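Local coordinates for putative lipoprotein (Parabacteroides distasonis ATCC 8503, PDB 3JX8) that is of unknown function but is probably a lipid-anchored surface protein with a solenoid-shaped, adhesin-like domain that may act in cell adhesion, at residues K140-M145 / N160-L165; E170-G175 / E189-D194; V177-F182 / Q196-E201; S207-V212 / E227-G232; Q216-N221 / G232-S237. All coordinates share one frame; numbering follows the deposited sequence.

Contact 1: K140-M145 / N160-L165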
# COMPACT_ATOMS: atom_id res chain seq x y z
N LYS A 140 22.70 -4.41 -4.45
CA LYS A 140 21.28 -4.28 -4.16
C LYS A 140 20.61 -3.06 -4.79
O LYS A 140 21.11 -1.93 -4.66
CB LYS A 140 21.05 -4.30 -2.66
CG LYS A 140 19.59 -4.15 -2.29
CD LYS A 140 19.25 -4.64 -0.91
CE LYS A 140 17.68 -4.56 -0.69
NZ LYS A 140 17.20 -5.48 0.42
N LEU A 141 19.51 -3.29 -5.49
CA LEU A 141 18.60 -2.24 -5.94
C LEU A 141 17.22 -2.43 -5.27
O LEU A 141 16.63 -3.53 -5.29
CB LEU A 141 18.43 -2.25 -7.44
CG LEU A 141 17.47 -1.19 -8.05
CD1 LEU A 141 17.96 0.26 -7.77
CD2 LEU A 141 17.28 -1.45 -9.55
N GLU A 142 16.69 -1.35 -4.72
CA GLU A 142 15.34 -1.34 -4.16
C GLU A 142 14.53 -0.27 -4.89
O GLU A 142 14.97 0.88 -5.01
CB GLU A 142 15.43 -1.06 -2.68
CG GLU A 142 14.19 -1.32 -1.94
CD GLU A 142 14.35 -1.19 -0.44
OE1 GLU A 142 15.27 -1.83 0.12
OE2 GLU A 142 13.54 -0.48 0.18
N CYS A 143 13.39 -0.67 -5.44
CA CYS A 143 12.43 0.22 -6.15
C CYS A 143 11.08 0.23 -5.44
O CYS A 143 10.30 -0.74 -5.51
CB CYS A 143 12.18 -0.31 -7.54
SG CYS A 143 13.59 -0.27 -8.62
N ASN A 144 10.80 1.33 -4.77
CA ASN A 144 9.58 1.47 -4.04
C ASN A 144 8.77 2.56 -4.64
O ASN A 144 9.29 3.67 -4.93
CB ASN A 144 9.91 1.81 -2.61
CG ASN A 144 10.81 0.79 -1.99
OD1 ASN A 144 10.62 -0.42 -2.19
ND2 ASN A 144 11.82 1.25 -1.26
N MSE A 145 7.49 2.28 -4.84
CA MSE A 145 6.59 3.33 -5.26
C MSE A 145 5.17 3.28 -4.68
O MSE A 145 4.62 2.19 -4.34
CB MSE A 145 6.57 3.42 -6.76
CG MSE A 145 5.91 2.31 -7.47
SE MSE A 145 5.28 3.11 -9.16
CE MSE A 145 3.85 4.24 -8.47
N ASN A 160 20.78 -8.71 -5.43
CA ASN A 160 19.50 -8.53 -4.75
C ASN A 160 18.65 -7.45 -5.36
O ASN A 160 19.14 -6.35 -5.60
CB ASN A 160 19.77 -8.18 -3.31
CG ASN A 160 20.58 -9.23 -2.64
OD1 ASN A 160 20.06 -10.30 -2.28
ND2 ASN A 160 21.86 -8.99 -2.52
N LEU A 161 17.38 -7.76 -5.59
CA LEU A 161 16.41 -6.78 -6.10
C LEU A 161 15.18 -6.82 -5.24
O LEU A 161 14.64 -7.90 -4.96
CB LEU A 161 16.01 -7.10 -7.53
CG LEU A 161 14.87 -6.22 -8.11
CD1 LEU A 161 15.29 -4.75 -8.27
CD2 LEU A 161 14.36 -6.79 -9.45
N SER A 162 14.70 -5.66 -4.83
CA SER A 162 13.45 -5.60 -4.11
C SER A 162 12.54 -4.54 -4.69
O SER A 162 12.94 -3.38 -4.81
CB SER A 162 13.75 -5.30 -2.66
OG SER A 162 12.55 -5.01 -1.99
N CYS A 163 11.31 -4.91 -5.05
CA CYS A 163 10.31 -3.94 -5.52
C CYS A 163 9.02 -4.02 -4.75
O CYS A 163 8.42 -5.12 -4.65
CB CYS A 163 9.96 -4.19 -6.99
SG CYS A 163 11.36 -4.21 -8.07
N SER A 164 8.57 -2.87 -4.25
CA SER A 164 7.30 -2.73 -3.56
C SER A 164 6.49 -1.61 -4.21
O SER A 164 6.97 -0.47 -4.35
CB SER A 164 7.51 -2.40 -2.12
OG SER A 164 8.36 -3.36 -1.55
N LEU A 165 5.27 -1.95 -4.57
CA LEU A 165 4.35 -1.08 -5.28
C LEU A 165 3.09 -0.94 -4.44
O LEU A 165 2.45 -1.95 -4.11
CB LEU A 165 4.03 -1.72 -6.63
CG LEU A 165 2.91 -1.16 -7.50
CD1 LEU A 165 2.98 0.34 -7.62
CD2 LEU A 165 3.02 -1.85 -8.88
O HOH W 1 14.51 -5.04 0.89
O HOH W 2 10.96 -2.98 -1.49
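L141 and its partners set the backbone pattern: L141 N donates to N160 O, and L141 O takes S162 N at 2.9 Å. The alternation runs on through C143 N to S162 O, S164 N to C143 O and M145 N to S164 O. The strands are parallel, their axes 4.7 Å apart, and K140 to M145 match N160 to L165 one for one.

Apolar contacts fill the side carrying L141, C143 and M145. L141 lies alongside L161, its CD2 touching L161 CD1 at 4.1 Å. C143 CB rests on C163 SG at 4.0 Å. Selenomethionine M145 has CG wedged between its backbone N and carbonyl carbon (chi1 70°), which puts CG 3.5 Å from L165 CD1; SE stays near the same methyl, and the bend at selenium turns CE toward it. This stacking of similar residues twenty positions apart is the hallmark of a parallel beta-helix, with I171 and V173 of the next face packing against it from inside.

Polar groups occupy the other side. N144 ND2 gives a nearly straight bond (170°) to the anti lone pair of E142 OE2 at 2.8 Å, and also bonds N123 in the preceding coil. One water donates to N144 OD1 at 2.7 Å and joins it to S162 OG and S164 OG. Another accepts from K140 NZ at 2.8 Å, with weak links to E142 OE1 and S162 OG.

Contact 2: E170-G175 / E189-D194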
# COMPACT_ATOMS: atom_id res chain seq x y z
N GLU A 170 3.02 0.93 -11.84
CA GLU A 170 3.74 -0.11 -12.53
C GLU A 170 5.27 -0.06 -12.31
O GLU A 170 5.89 1.00 -12.44
CB GLU A 170 3.45 0.01 -14.00
CG GLU A 170 4.07 -1.09 -14.80
CD GLU A 170 3.91 -0.90 -16.30
OE1 GLU A 170 2.75 -1.03 -16.75
OE2 GLU A 170 4.96 -0.68 -16.99
N ILE A 171 5.85 -1.21 -11.97
CA ILE A 171 7.28 -1.36 -11.90
C ILE A 171 7.63 -2.43 -12.91
O ILE A 171 6.98 -3.49 -12.93
CB ILE A 171 7.78 -1.79 -10.52
CG1 ILE A 171 7.34 -0.77 -9.48
CG2 ILE A 171 9.32 -1.95 -10.53
CD1 ILE A 171 7.72 -1.11 -8.05
N GLU A 172 8.64 -2.14 -13.74
CA GLU A 172 9.14 -3.06 -14.74
C GLU A 172 10.66 -3.20 -14.65
O GLU A 172 11.38 -2.19 -14.58
CB GLU A 172 8.75 -2.61 -16.14
CG GLU A 172 9.29 -3.51 -17.23
CD GLU A 172 8.70 -3.22 -18.63
OE1 GLU A 172 8.03 -2.19 -18.82
OE2 GLU A 172 8.92 -4.05 -19.54
N VAL A 173 11.14 -4.45 -14.66
CA VAL A 173 12.55 -4.75 -14.47
C VAL A 173 12.99 -5.79 -15.45
O VAL A 173 12.27 -6.77 -15.71
CB VAL A 173 12.90 -5.17 -13.00
CG1 VAL A 173 12.64 -4.01 -12.06
CG2 VAL A 173 12.15 -6.43 -12.54
N ILE A 174 14.17 -5.55 -16.03
CA ILE A 174 14.72 -6.37 -17.09
C ILE A 174 16.19 -6.62 -16.77
O ILE A 174 16.93 -5.69 -16.46
CB ILE A 174 14.62 -5.62 -18.45
CG1 ILE A 174 13.13 -5.34 -18.80
CG2 ILE A 174 15.34 -6.40 -19.58
CD1 ILE A 174 12.93 -4.24 -19.88
N GLY A 175 16.58 -7.89 -16.80
CA GLY A 175 17.97 -8.26 -16.56
C GLY A 175 18.13 -9.59 -15.86
O GLY A 175 17.40 -10.55 -16.15
N GLU A 189 0.89 -3.26 -10.97
CA GLU A 189 1.49 -4.39 -11.65
C GLU A 189 3.01 -4.33 -11.63
O GLU A 189 3.61 -3.28 -11.90
CB GLU A 189 0.97 -4.38 -13.09
CG GLU A 189 1.57 -5.43 -13.92
CD GLU A 189 1.02 -5.49 -15.32
OE1 GLU A 189 0.36 -4.52 -15.80
OE2 GLU A 189 1.27 -6.53 -15.93
N ILE A 190 3.63 -5.46 -11.29
CA ILE A 190 5.06 -5.63 -11.47
C ILE A 190 5.26 -6.51 -12.71
O ILE A 190 4.65 -7.59 -12.85
CB ILE A 190 5.76 -6.22 -10.27
CG1 ILE A 190 5.73 -5.22 -9.11
CG2 ILE A 190 7.23 -6.54 -10.62
CD1 ILE A 190 6.29 -5.77 -7.79
N LYS A 191 6.09 -6.03 -13.63
CA LYS A 191 6.40 -6.76 -14.84
C LYS A 191 7.85 -7.19 -14.79
O LYS A 191 8.77 -6.36 -14.90
CB LYS A 191 6.20 -5.89 -16.07
CG LYS A 191 4.81 -5.41 -16.34
CD LYS A 191 4.83 -4.63 -17.65
CE LYS A 191 3.45 -4.20 -18.08
NZ LYS A 191 3.57 -3.13 -19.12
N ALA A 192 8.07 -8.47 -14.63
CA ALA A 192 9.42 -8.97 -14.44
C ALA A 192 9.68 -10.27 -15.16
O ALA A 192 10.57 -11.00 -14.78
CB ALA A 192 9.73 -9.09 -12.93
N PHE A 193 8.95 -10.52 -16.24
CA PHE A 193 9.19 -11.73 -17.03
C PHE A 193 10.58 -11.77 -17.66
O PHE A 193 11.11 -12.84 -17.85
CB PHE A 193 8.17 -11.88 -18.19
CG PHE A 193 6.88 -12.61 -17.84
CD1 PHE A 193 6.84 -13.62 -16.89
CD2 PHE A 193 5.73 -12.34 -18.56
CE1 PHE A 193 5.63 -14.30 -16.62
CE2 PHE A 193 4.53 -13.02 -18.30
CZ PHE A 193 4.50 -13.99 -17.34
N ASP A 194 11.17 -10.61 -18.00
CA ASP A 194 12.55 -10.60 -18.54
C ASP A 194 13.58 -10.20 -17.52
O ASP A 194 14.66 -9.72 -17.86
CB ASP A 194 12.66 -9.71 -19.76
CG ASP A 194 11.77 -10.17 -20.89
OD1 ASP A 194 11.61 -11.42 -21.08
OD2 ASP A 194 11.22 -9.28 -21.58
O HOH W 3 0.55 -1.85 -15.70
O HOH W 4 10.61 -7.86 -17.37
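E170 runs straight out with CG anti to its backbone N (chi1 -176°), while K191 swings CG anti to its carbonyl carbon (chi1 -64°), and the two extended chains meet at an angle. K191 NZ forms a salt bridge to E170 OE1, long at 3.3 Å and weak as a hydrogen bond. E172 OE1 stays 4.6 Å from NZ, a second nearby negative charge. A water sits 2.6 Å from E170 OE1 and also meets E189 OE1.

The parallel backbone bonds I171 N to E189 O, K191 N to I171 O and V173 N to K191 O hold as far as K191; after A192 the second chain turns a corner, and a water fills in, donating to V173 O at 2.6 Å and accepting from D194 N. Beyond it G175 N reaches D194 O at 2.9 Å. Inside, V173 CG2 touches A192 CB at 3.6 Å. Strands 150-153 and 209-214 flank the pair, and F182 of strand 180-185 packs against V173, I190 and A192.

Contact 3: V177-F182 / Q196-E201. With SO4 (sulfate ion), chain I.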
# COMPACT_ATOMS: atom_id res chain seq x y z
N VAL A 177 19.09 -11.24 -11.76
CA VAL A 177 19.24 -11.02 -10.34
C VAL A 177 19.32 -12.39 -9.67
O VAL A 177 18.74 -13.36 -10.16
CB VAL A 177 18.07 -10.19 -9.74
CG1 VAL A 177 16.74 -10.83 -10.04
CG2 VAL A 177 18.23 -10.03 -8.22
N ASP A 178 20.06 -12.47 -8.57
CA ASP A 178 20.16 -13.71 -7.83
C ASP A 178 18.88 -13.90 -7.00
O ASP A 178 18.17 -14.88 -7.19
CB ASP A 178 21.40 -13.74 -6.95
CG ASP A 178 21.59 -15.09 -6.29
OD1 ASP A 178 21.68 -16.11 -6.99
OD2 ASP A 178 21.66 -15.13 -5.05
N ARG A 179 18.62 -12.96 -6.09
CA ARG A 179 17.39 -12.99 -5.28
C ARG A 179 16.54 -11.77 -5.52
O ARG A 179 17.06 -10.64 -5.54
CB ARG A 179 17.69 -13.08 -3.80
CG ARG A 179 18.40 -14.40 -3.44
CD ARG A 179 18.70 -14.52 -1.98
NE ARG A 179 19.52 -13.40 -1.58
CZ ARG A 179 19.71 -12.99 -0.33
NH1 ARG A 179 19.16 -13.63 0.69
NH2 ARG A 179 20.49 -11.92 -0.11
N ALA A 180 15.24 -12.00 -5.71
CA ALA A 180 14.26 -10.96 -5.98
C ALA A 180 13.09 -11.07 -5.01
O ALA A 180 12.63 -12.18 -4.64
CB ALA A 180 13.74 -11.06 -7.42
N SER A 181 12.60 -9.90 -4.62
CA SER A 181 11.40 -9.80 -3.84
C SER A 181 10.44 -8.79 -4.52
O SER A 181 10.82 -7.64 -4.76
CB SER A 181 11.79 -9.40 -2.44
OG SER A 181 10.64 -8.96 -1.78
N PHE A 182 9.25 -9.24 -4.91
CA PHE A 182 8.24 -8.43 -5.59
C PHE A 182 6.95 -8.33 -4.79
O PHE A 182 6.31 -9.35 -4.48
CB PHE A 182 7.92 -9.03 -6.94
CG PHE A 182 9.08 -9.10 -7.86
CD1 PHE A 182 9.83 -7.98 -8.14
CD2 PHE A 182 9.41 -10.28 -8.50
CE1 PHE A 182 10.92 -8.04 -9.02
CE2 PHE A 182 10.49 -10.34 -9.39
CZ PHE A 182 11.24 -9.21 -9.65
N GLN A 196 15.48 -12.32 -15.01
CA GLN A 196 15.73 -13.68 -14.58
C GLN A 196 16.28 -13.74 -13.17
O GLN A 196 17.41 -13.37 -12.91
CB GLN A 196 16.71 -14.36 -15.55
CG GLN A 196 16.88 -15.83 -15.30
CD GLN A 196 18.08 -16.40 -16.03
OE1 GLN A 196 17.94 -17.10 -17.00
NE2 GLN A 196 19.27 -16.05 -15.57
N ALA A 197 15.45 -14.26 -12.27
CA ALA A 197 15.81 -14.47 -10.88
C ALA A 197 16.10 -15.94 -10.63
O ALA A 197 15.42 -16.82 -11.16
CB ALA A 197 14.68 -14.04 -9.98
N ARG A 198 17.10 -16.21 -9.79
CA ARG A 198 17.28 -17.58 -9.30
C ARG A 198 16.19 -17.91 -8.27
O ARG A 198 15.52 -18.92 -8.39
CB ARG A 198 18.68 -17.80 -8.73
CG ARG A 198 18.90 -19.23 -8.26
CD ARG A 198 20.34 -19.47 -7.80
NE ARG A 198 20.67 -18.63 -6.65
CZ ARG A 198 20.44 -18.92 -5.37
NH1 ARG A 198 19.90 -20.08 -5.01
NH2 ARG A 198 20.75 -18.03 -4.43
N LYS A 199 16.08 -17.06 -7.24
CA LYS A 199 15.04 -17.17 -6.24
C LYS A 199 14.19 -15.91 -6.23
O LYS A 199 14.72 -14.80 -6.25
CB LYS A 199 15.65 -17.35 -4.85
CG LYS A 199 16.61 -18.54 -4.75
CD LYS A 199 16.73 -19.12 -3.31
CE LYS A 199 17.36 -18.16 -2.29
NZ LYS A 199 17.75 -18.83 -0.98
N ALA A 200 12.88 -16.07 -6.18
CA ALA A 200 11.96 -14.94 -6.08
C ALA A 200 10.85 -15.20 -5.07
O ALA A 200 10.29 -16.32 -4.97
CB ALA A 200 11.38 -14.61 -7.41
N GLU A 201 10.50 -14.13 -4.36
CA GLU A 201 9.33 -14.08 -3.49
C GLU A 201 8.34 -13.06 -4.06
O GLU A 201 8.72 -11.91 -4.33
CB GLU A 201 9.75 -13.62 -2.11
CG GLU A 201 8.66 -13.76 -1.08
CD GLU A 201 9.02 -13.09 0.24
OE1 GLU A 201 10.25 -13.00 0.52
OE2 GLU A 201 8.07 -12.67 0.99
S SO4 I . 20.44 -20.52 -1.34
O1 SO4 I . 19.08 -20.93 -1.64
O2 SO4 I . 20.42 -19.29 -0.55
O3 SO4 I . 21.10 -21.61 -0.64
O4 SO4 I . 21.18 -20.32 -2.57
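D178 and R198 are joined by a side-on salt bridge that satisfies both carboxylate oxygens. R198 NE bonds D178 OD1 at 2.7 Å, almost straight at 171°, and NH2 bonds OD2 at 3.1 Å, each on its syn side. The two planes are twisted 31° apart, so the donors sit somewhat out of the carboxylate plane. R198 NH1 and NH2 also turn weakly to O4 of a sulfate, probably from the crystallisation liquor, whose O1 lies 2.6 Å from K199 NZ; NZ bonds its O2 as well. K199 CG sits over one face of the guanidinium, toward its rim.

In the backbone, D178 O accepts K199 N at 3.0 Å and, weakly, R198 N, which leans as weakly on V177 O. V177 N finds Q196 O at 2.9 Å. Past the corner regular parallel pairing resumes with A180 N to K199 O, E201 N to A180 O and F182 N to E201 O. S181 OG and E201 OE2 are taken up by N183 and N203. Beneath the bend, A180 CB meets A197 CB at 4.0 Å, and V177 CG1 touches the same A197 methyl. Two like-shaped corners stacked from coil to coil are typical of a parallel beta-helix.

Contact 4: S207-V212 / E227-G232. With SO4 (sulfate ion), chain N.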
# COMPACT_ATOMS: atom_id res chain seq x y z
N SER A 207 -5.90 -6.67 -5.64
CA SER A 207 -6.21 -7.10 -7.02
C SER A 207 -5.06 -6.96 -8.02
O SER A 207 -5.26 -7.16 -9.22
CB SER A 207 -7.39 -6.29 -7.54
OG SER A 207 -7.07 -4.90 -7.49
N GLY A 208 -3.87 -6.64 -7.55
CA GLY A 208 -2.74 -6.45 -8.44
C GLY A 208 -2.18 -7.71 -9.08
O GLY A 208 -2.67 -8.82 -8.85
N GLU A 209 -1.06 -7.52 -9.79
CA GLU A 209 -0.48 -8.53 -10.65
C GLU A 209 1.04 -8.50 -10.67
O GLU A 209 1.65 -7.43 -10.70
CB GLU A 209 -0.96 -8.25 -12.06
CG GLU A 209 -1.07 -9.41 -12.93
CD GLU A 209 -2.09 -9.18 -14.06
OE1 GLU A 209 -1.67 -9.21 -15.21
OE2 GLU A 209 -3.30 -8.97 -13.77
N ILE A 210 1.63 -9.69 -10.70
CA ILE A 210 3.08 -9.85 -10.85
C ILE A 210 3.36 -10.89 -11.91
O ILE A 210 2.76 -11.98 -11.92
CB ILE A 210 3.75 -10.30 -9.54
CG1 ILE A 210 3.44 -9.30 -8.40
CG2 ILE A 210 5.31 -10.55 -9.77
CD1 ILE A 210 4.03 -9.74 -7.00
N SER A 211 4.26 -10.56 -12.82
CA SER A 211 4.79 -11.52 -13.79
C SER A 211 6.25 -11.79 -13.46
O SER A 211 7.06 -10.87 -13.53
CB SER A 211 4.68 -10.98 -15.20
OG SER A 211 3.31 -10.74 -15.52
N VAL A 212 6.57 -13.03 -13.12
CA VAL A 212 7.88 -13.36 -12.59
C VAL A 212 8.53 -14.48 -13.38
O VAL A 212 7.85 -15.34 -13.93
CB VAL A 212 7.81 -13.74 -11.07
CG1 VAL A 212 6.87 -14.95 -10.85
CG2 VAL A 212 9.23 -13.93 -10.45
N GLU A 227 -3.17 -11.80 -9.18
CA GLU A 227 -2.62 -12.91 -9.97
C GLU A 227 -1.13 -12.87 -10.13
O GLU A 227 -0.55 -11.78 -10.33
CB GLU A 227 -3.21 -12.90 -11.38
CG GLU A 227 -4.72 -13.07 -11.40
CD GLU A 227 -5.31 -13.07 -12.82
OE1 GLU A 227 -4.57 -12.94 -13.79
OE2 GLU A 227 -6.52 -13.16 -12.99
N ILE A 228 -0.52 -14.06 -10.02
CA ILE A 228 0.90 -14.26 -10.27
C ILE A 228 1.01 -15.17 -11.51
O ILE A 228 0.43 -16.26 -11.57
CB ILE A 228 1.63 -14.86 -9.07
CG1 ILE A 228 1.49 -13.90 -7.88
CG2 ILE A 228 3.14 -15.18 -9.45
CD1 ILE A 228 2.02 -14.40 -6.51
N HIS A 229 1.74 -14.68 -12.50
CA HIS A 229 2.03 -15.43 -13.70
C HIS A 229 3.52 -15.69 -13.64
O HIS A 229 4.32 -14.75 -13.47
CB HIS A 229 1.74 -14.61 -14.96
CG HIS A 229 0.51 -13.79 -14.86
ND1 HIS A 229 -0.75 -14.34 -14.89
CD2 HIS A 229 0.33 -12.45 -14.71
CE1 HIS A 229 -1.65 -13.38 -14.78
NE2 HIS A 229 -1.02 -12.22 -14.67
N TYR A 230 3.92 -16.94 -13.79
CA TYR A 230 5.33 -17.25 -13.73
C TYR A 230 5.82 -18.12 -14.87
O TYR A 230 5.08 -18.93 -15.44
CB TYR A 230 5.70 -17.87 -12.39
CG TYR A 230 5.35 -19.34 -12.18
CD1 TYR A 230 4.04 -19.73 -11.84
CD2 TYR A 230 6.31 -20.34 -12.31
CE1 TYR A 230 3.72 -21.06 -11.62
CE2 TYR A 230 6.00 -21.68 -12.08
CZ TYR A 230 4.71 -22.02 -11.74
OH TYR A 230 4.37 -23.31 -11.52
N LYS A 231 7.11 -17.95 -15.15
CA LYS A 231 7.81 -18.78 -16.12
C LYS A 231 9.10 -19.24 -15.50
O LYS A 231 9.49 -18.75 -14.45
CB LYS A 231 8.09 -17.99 -17.39
CG LYS A 231 8.93 -16.76 -17.19
CD LYS A 231 9.20 -16.04 -18.52
CE LYS A 231 10.37 -16.68 -19.24
NZ LYS A 231 10.63 -16.04 -20.56
N GLY A 232 9.76 -20.17 -16.18
CA GLY A 232 10.89 -20.87 -15.60
C GLY A 232 10.36 -22.17 -15.05
O GLY A 232 9.17 -22.43 -15.11
S SO4 N . -10.10 -4.58 -4.74
O1 SO4 N . -9.26 -5.19 -3.68
O2 SO4 N . -9.20 -3.75 -5.58
O3 SO4 N . -10.68 -5.68 -5.53
O4 SO4 N . -11.15 -3.77 -4.13
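E209 and H229 supply the polar side-chain contact. H229 NE2 gives a weak bond to E209 OE1 at 3.1 Å; the carboxylate meets the ring at its edge, the two planes nearly perpendicular (87°). S211 OG lies at the same ring's edge, 3.5 Å from CD2, and ND1 is bonded to N247 of the following coil. E209 OE2 comes within 4.2 Å of E227 OE1, two like charges with their chains side by side. At the far end S207 OG bonds O2 of a sulfate at 3.1 Å, and the sulfate is also hydrogen-bonded to S148 OG of the second subunit.

Backbone bonds knit the strands in parallel: E227 N to G208 O, I210 N to E227 O, H229 N to I210 O at 2.9 Å, V212 N to H229 O, and K231 N to V212 O.

On the face of I210, V212, I228 and Y230, V212 is the touching piece. Its CG1, held between the backbone N and the carbonyl carbon (chi1 59°), presses on Y230 CB at 3.5 Å and on I228 CG2 at 4.0 Å. With both nitrogens facing acceptors and two glutamates close by, the imidazole may well be protonated, which would offset part of the repulsion between E209 and E227.

Contact 5: Q216-N221 / G232-S237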
# COMPACT_ATOMS: atom_id res chain seq x y z
N GLN A 216 14.93 -21.25 -9.90
CA GLN A 216 15.11 -22.29 -8.88
C GLN A 216 14.01 -22.36 -7.81
O GLN A 216 13.45 -23.41 -7.58
CB GLN A 216 16.45 -22.08 -8.23
CG GLN A 216 16.87 -23.19 -7.33
CD GLN A 216 18.20 -22.87 -6.70
OE1 GLN A 216 19.18 -22.59 -7.41
NE2 GLN A 216 18.25 -22.88 -5.38
N ILE A 217 13.72 -21.23 -7.16
CA ILE A 217 12.74 -21.17 -6.08
C ILE A 217 11.78 -20.00 -6.33
O ILE A 217 12.22 -18.88 -6.63
CB ILE A 217 13.42 -20.92 -4.71
CG1 ILE A 217 14.41 -22.03 -4.36
CG2 ILE A 217 12.41 -20.78 -3.60
CD1 ILE A 217 13.76 -23.37 -4.13
N LEU A 218 10.49 -20.25 -6.18
CA LEU A 218 9.45 -19.24 -6.29
C LEU A 218 8.50 -19.41 -5.11
O LEU A 218 7.91 -20.48 -4.91
CB LEU A 218 8.67 -19.31 -7.61
CG LEU A 218 7.49 -18.34 -7.77
CD1 LEU A 218 7.97 -16.84 -7.67
CD2 LEU A 218 6.78 -18.62 -9.12
N ASP A 219 8.35 -18.34 -4.36
CA ASP A 219 7.45 -18.30 -3.23
C ASP A 219 6.35 -17.32 -3.63
O ASP A 219 6.59 -16.11 -3.78
CB ASP A 219 8.30 -17.88 -2.03
CG ASP A 219 7.54 -17.77 -0.76
OD1 ASP A 219 6.35 -18.16 -0.71
OD2 ASP A 219 8.16 -17.28 0.22
N ALA A 220 5.15 -17.85 -3.87
CA ALA A 220 4.06 -17.13 -4.52
C ALA A 220 2.90 -16.97 -3.53
O ALA A 220 2.30 -17.97 -3.10
CB ALA A 220 3.62 -17.87 -5.78
N ASN A 221 2.61 -15.73 -3.14
CA ASN A 221 1.62 -15.44 -2.10
C ASN A 221 0.64 -14.39 -2.57
O ASN A 221 1.04 -13.31 -3.05
CB ASN A 221 2.30 -14.93 -0.82
CG ASN A 221 3.35 -15.90 -0.32
OD1 ASN A 221 3.02 -16.99 0.14
ND2 ASN A 221 4.62 -15.57 -0.49
N GLY A 232 9.76 -20.17 -16.18
CA GLY A 232 10.89 -20.87 -15.60
C GLY A 232 10.36 -22.17 -15.05
O GLY A 232 9.17 -22.43 -15.11
N ASP A 233 11.25 -22.99 -14.50
CA ASP A 233 10.85 -24.21 -13.83
C ASP A 233 11.36 -24.25 -12.40
O ASP A 233 12.01 -25.20 -12.02
CB ASP A 233 11.33 -25.42 -14.64
CG ASP A 233 10.77 -25.42 -16.06
OD1 ASP A 233 9.54 -25.44 -16.24
OD2 ASP A 233 11.58 -25.38 -17.01
N PRO A 234 11.03 -23.23 -11.59
CA PRO A 234 11.42 -23.30 -10.20
C PRO A 234 10.54 -24.30 -9.44
O PRO A 234 9.57 -24.79 -10.01
CB PRO A 234 11.09 -21.91 -9.70
CG PRO A 234 9.82 -21.60 -10.44
CD PRO A 234 9.99 -22.21 -11.81
N GLU A 235 10.89 -24.59 -8.19
CA GLU A 235 9.99 -25.23 -7.23
C GLU A 235 9.17 -24.09 -6.62
O GLU A 235 9.74 -23.14 -6.05
CB GLU A 235 10.76 -25.96 -6.14
CG GLU A 235 11.71 -27.03 -6.68
CD GLU A 235 12.63 -27.60 -5.63
OE1 GLU A 235 12.66 -27.06 -4.49
OE2 GLU A 235 13.32 -28.57 -5.96
N ILE A 236 7.86 -24.17 -6.78
CA ILE A 236 6.96 -23.11 -6.33
C ILE A 236 6.32 -23.51 -5.01
O ILE A 236 5.90 -24.66 -4.84
CB ILE A 236 5.88 -22.79 -7.44
CG1 ILE A 236 5.04 -21.56 -7.08
CG2 ILE A 236 4.98 -24.00 -7.75
CD1 ILE A 236 4.06 -21.15 -8.22
N SER A 237 6.30 -22.57 -4.07
CA SER A 237 5.45 -22.67 -2.87
C SER A 237 4.31 -21.73 -3.10
O SER A 237 4.53 -20.53 -3.36
CB SER A 237 6.22 -22.26 -1.62
OG SER A 237 7.32 -23.16 -1.54
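L218 O takes S237 N at 2.8 Å and, beside it, the CA-H of I236, whose CA is 3.1 Å away. The next bond, A220 N to S237 O, is equally short. Toward the start of the pairing L218 N bonds E235 O, and E235 N bonds Q216 O; there, where the chain turns a corner at Q216, the donor stands 42° out of the carbonyl plane. The two strands splay by 23°.

P234, just before the second strand, meets the first with CB and CG of its ring: CG packs on L218 CB at 3.8 Å, and CB lies 3.5 Å from Q216 O. I236 points CG1 anti to its backbone N (chi1 -172°), which carries CD1 alongside L218 to meet L218 CD2 at 3.8 Å and A220 CB at 4.1 Å. Y230 of strand 227-231, on another face of the solenoid, packs on both L218 and I236.

On the opposite side N221 ND2 reaches D219 OD1 at 3.1 Å from above the carboxylate plane, and bonds N203 weakly. Strand 235-241 is outermost in its sheet within this chain, so the arrangement belongs to the C-terminal end of the parallel beta-helix, where the final coil stacks on the one before.

In the fold
Contacts 1 and 5 lie on one face of the solenoid, and contact 3 runs onto it round a corner; neighbouring strands 160-166, 180-185, 200-205 and 217-223 link them. Contacts 2 and 4 share another face, through strands 189-192 and 209-214. Contact 1 is nearest the chain's centre, contact 5 farthest. F182 ties contact 3 to contacts 2 and 4, and Y230 ties contact 4 to contact 5. Contact 4 is largely buried, while contact 5 has three exposed residues. Outward chemistry shifts from water-linked serines in contact 1 to glutamate with lysine in contact 2 and glutamate with histidine in contact 4; the arginine-aspartate pair belongs to the corner in contact 3.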